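Local coordinates for protein migration inhibitory factor (Trichinella spiralis, PDB 1HFO) that is a parasite member of the macrophage migration inhibitory factor family, related to the mammalian cytokine, and assembles as a trimer of identical subunits, at residues A24-I29 against S35-H40. Numbering follows the deposited sequence.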
loop_
_atom_site.group_PDB
_atom_site.type_symbol
_atom_site.label_atom_id
_atom_site.label_comp_id
_atom_site.label_asym_id
_atom_site.label_seq_id
_atom_site.Cartn_x
_atom_site.Cartn_y
_atom_site.Cartn_z
ATOM N N ALA A 24 1.880 19.362 -7.494
ATOM C CA ALA A 24 1.698 20.747 -7.105
ATOM C C ALA A 24 0.708 20.871 -5.947
ATOM O O ALA A 24 0.977 21.536 -4.969
ATOM C CB ALA A 24 1.199 21.571 -8.303
ATOM N N LEU A 25 -0.444 20.214 -6.056
ATOM C CA LEU A 25 -1.451 20.306 -5.010
ATOM C C LEU A 25 -0.985 19.745 -3.663
ATOM O O LEU A 25 -1.220 20.351 -2.616
ATOM C CB LEU A 25 -2.721 19.575 -5.451
ATOM C CG LEU A 25 -3.877 19.636 -4.455
ATOM C CD1 LEU A 25 -4.314 21.069 -4.241
ATOM C CD2 LEU A 25 -5.021 18.790 -4.985
ATOM N N VAL A 26 -0.332 18.586 -3.701
ATOM C CA VAL A 26 0.150 17.971 -2.471
ATOM C C VAL A 26 1.167 18.867 -1.766
ATOM O O VAL A 26 1.104 19.058 -0.563
ATOM C CB VAL A 26 0.808 16.612 -2.752
ATOM C CG1 VAL A 26 1.445 16.088 -1.464
ATOM C CG2 VAL A 26 -0.235 15.610 -3.264
ATOM N N GLY A 27 2.116 19.406 -2.519
ATOM C CA GLY A 27 3.126 20.260 -1.916
ATOM C C GLY A 27 2.526 21.536 -1.372
ATOM O O GLY A 27 2.846 21.988 -0.273
ATOM N N ASN A 28 1.640 22.130 -2.151
ATOM C CA ASN A 28 1.024 23.353 -1.706
ATOM C C ASN A 28 0.153 23.126 -0.449
ATOM O O ASN A 28 0.247 23.909 0.495
ATOM C CB ASN A 28 0.244 24.007 -2.875
ATOM C CG ASN A 28 1.168 24.411 -4.065
ATOM O OD1 ASN A 28 2.305 24.854 -3.867
ATOM N ND2 ASN A 28 0.659 24.274 -5.299
ATOM N N ILE A 29 -0.652 22.060 -0.381
ATOM C CA ILE A 29 -1.477 21.867 0.819
ATOM C C ILE A 29 -0.719 21.457 2.082
ATOM O O ILE A 29 -1.156 21.759 3.191
ATOM C CB ILE A 29 -2.632 20.841 0.626
ATOM C CG1 ILE A 29 -2.073 19.431 0.464
ATOM C CG2 ILE A 29 -3.489 21.230 -0.565
ATOM C CD1 ILE A 29 -3.141 18.354 0.427
ATOM N N SER A 35 10.266 19.024 -4.461
ATOM C CA SER A 35 11.317 18.045 -4.625
ATOM C C SER A 35 11.149 16.835 -3.708
ATOM O O SER A 35 11.677 15.757 -3.979
ATOM C CB SER A 35 12.674 18.716 -4.387
ATOM O OG SER A 35 12.624 19.512 -3.225
ATOM N N TYR A 36 10.390 17.021 -2.631
ATOM C CA TYR A 36 10.118 15.944 -1.681
ATOM C C TYR A 36 8.749 15.300 -1.927
ATOM O O TYR A 36 8.347 14.409 -1.188
ATOM C CB TYR A 36 10.155 16.476 -0.257
ATOM C CG TYR A 36 11.542 16.822 0.221
ATOM C CD1 TYR A 36 12.398 15.828 0.684
ATOM C CD2 TYR A 36 11.997 18.141 0.195
ATOM C CE1 TYR A 36 13.699 16.142 1.119
ATOM C CE2 TYR A 36 13.292 18.461 0.624
ATOM C CZ TYR A 36 14.132 17.452 1.084
ATOM O OH TYR A 36 15.412 17.759 1.533
ATOM N N VAL A 37 8.032 15.745 -2.958
ATOM C CA VAL A 37 6.708 15.174 -3.218
ATOM C C VAL A 37 6.721 14.033 -4.225
ATOM O O VAL A 37 7.216 14.185 -5.358
ATOM C CB VAL A 37 5.734 16.247 -3.733
ATOM C CG1 VAL A 37 4.365 15.602 -4.048
ATOM C CG2 VAL A 37 5.584 17.329 -2.707
ATOM N N ALA A 38 6.185 12.880 -3.817
ATOM C CA ALA A 38 6.110 11.738 -4.712
ATOM C C ALA A 38 4.642 11.437 -4.946
ATOM O O ALA A 38 3.835 11.449 -4.010
ATOM C CB ALA A 38 6.815 10.511 -4.111
ATOM N N VAL A 39 4.314 11.195 -6.206
ATOM C CA VAL A 39 2.945 10.876 -6.603
ATOM C C VAL A 39 2.951 9.596 -7.402
ATOM O O VAL A 39 3.744 9.420 -8.324
ATOM C CB VAL A 39 2.344 11.991 -7.463
ATOM C CG1 VAL A 39 0.897 11.582 -7.895
ATOM C CG2 VAL A 39 2.302 13.284 -6.676
ATOM N N HIS A 40 2.006 8.711 -7.080
ATOM C CA HIS A 40 1.914 7.421 -7.736
ATOM C C HIS A 40 0.452 7.085 -7.995
ATOM O O HIS A 40 -0.383 7.318 -7.123
ATOM C CB HIS A 40 2.475 6.354 -6.804
ATOM C CG HIS A 40 2.133 4.951 -7.199
ATOM N ND1 HIS A 40 1.522 4.067 -6.334
ATOM C CD2 HIS A 40 2.357 4.265 -8.343
ATOM C CE1 HIS A 40 1.388 2.896 -6.929
ATOM N NE2 HIS A 40 1.889 2.989 -8.148
#
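Val26 and Gly27, on one face of helix 18-30, receive the branched side chain of Val37, which lies just before strand 38-42. Val26 comes first along the helix. Both its CB and its CG1 meet Val37 CG1, the Val26 CB to Val37 CG1 distance being 3.9 Å, so a single methyl group rests across the shoulder of the helical valine. A compact, beta-branched side chain suits this buried place, since it fills space close to the backbone. Val26 also packs on Pro1, at the start of the chain.

At Gly27 the other branch of Val37 takes over. A chi1 of 178° in Val37 sends CG1 to Val26 and turns CG2, beside the backbone N, onto the bare backbone of Gly27, whose CA it meets at 3.9 Å. Consistent with the absence of a side chain, Gly27 CA and Val37 CA are 6.4 Å apart. The contact is van der Waals packing of methyl groups on a side chain and on backbone atoms. Farther along the strand, Val39 faces the same helix and packs on Leu19, Thr22 and Ser23, while Ala38 forms backbone hydrogen bonds with Pro1 and Phe3, and His40 with Phe3 and Leu5. Residues 38-40 also pair with a strand of a second subunit. Here the helix packs on the lead-in to the strand that follows it, in the beta-alpha-beta crossover 2-7, 18-30, 38-42 of the MIF fold.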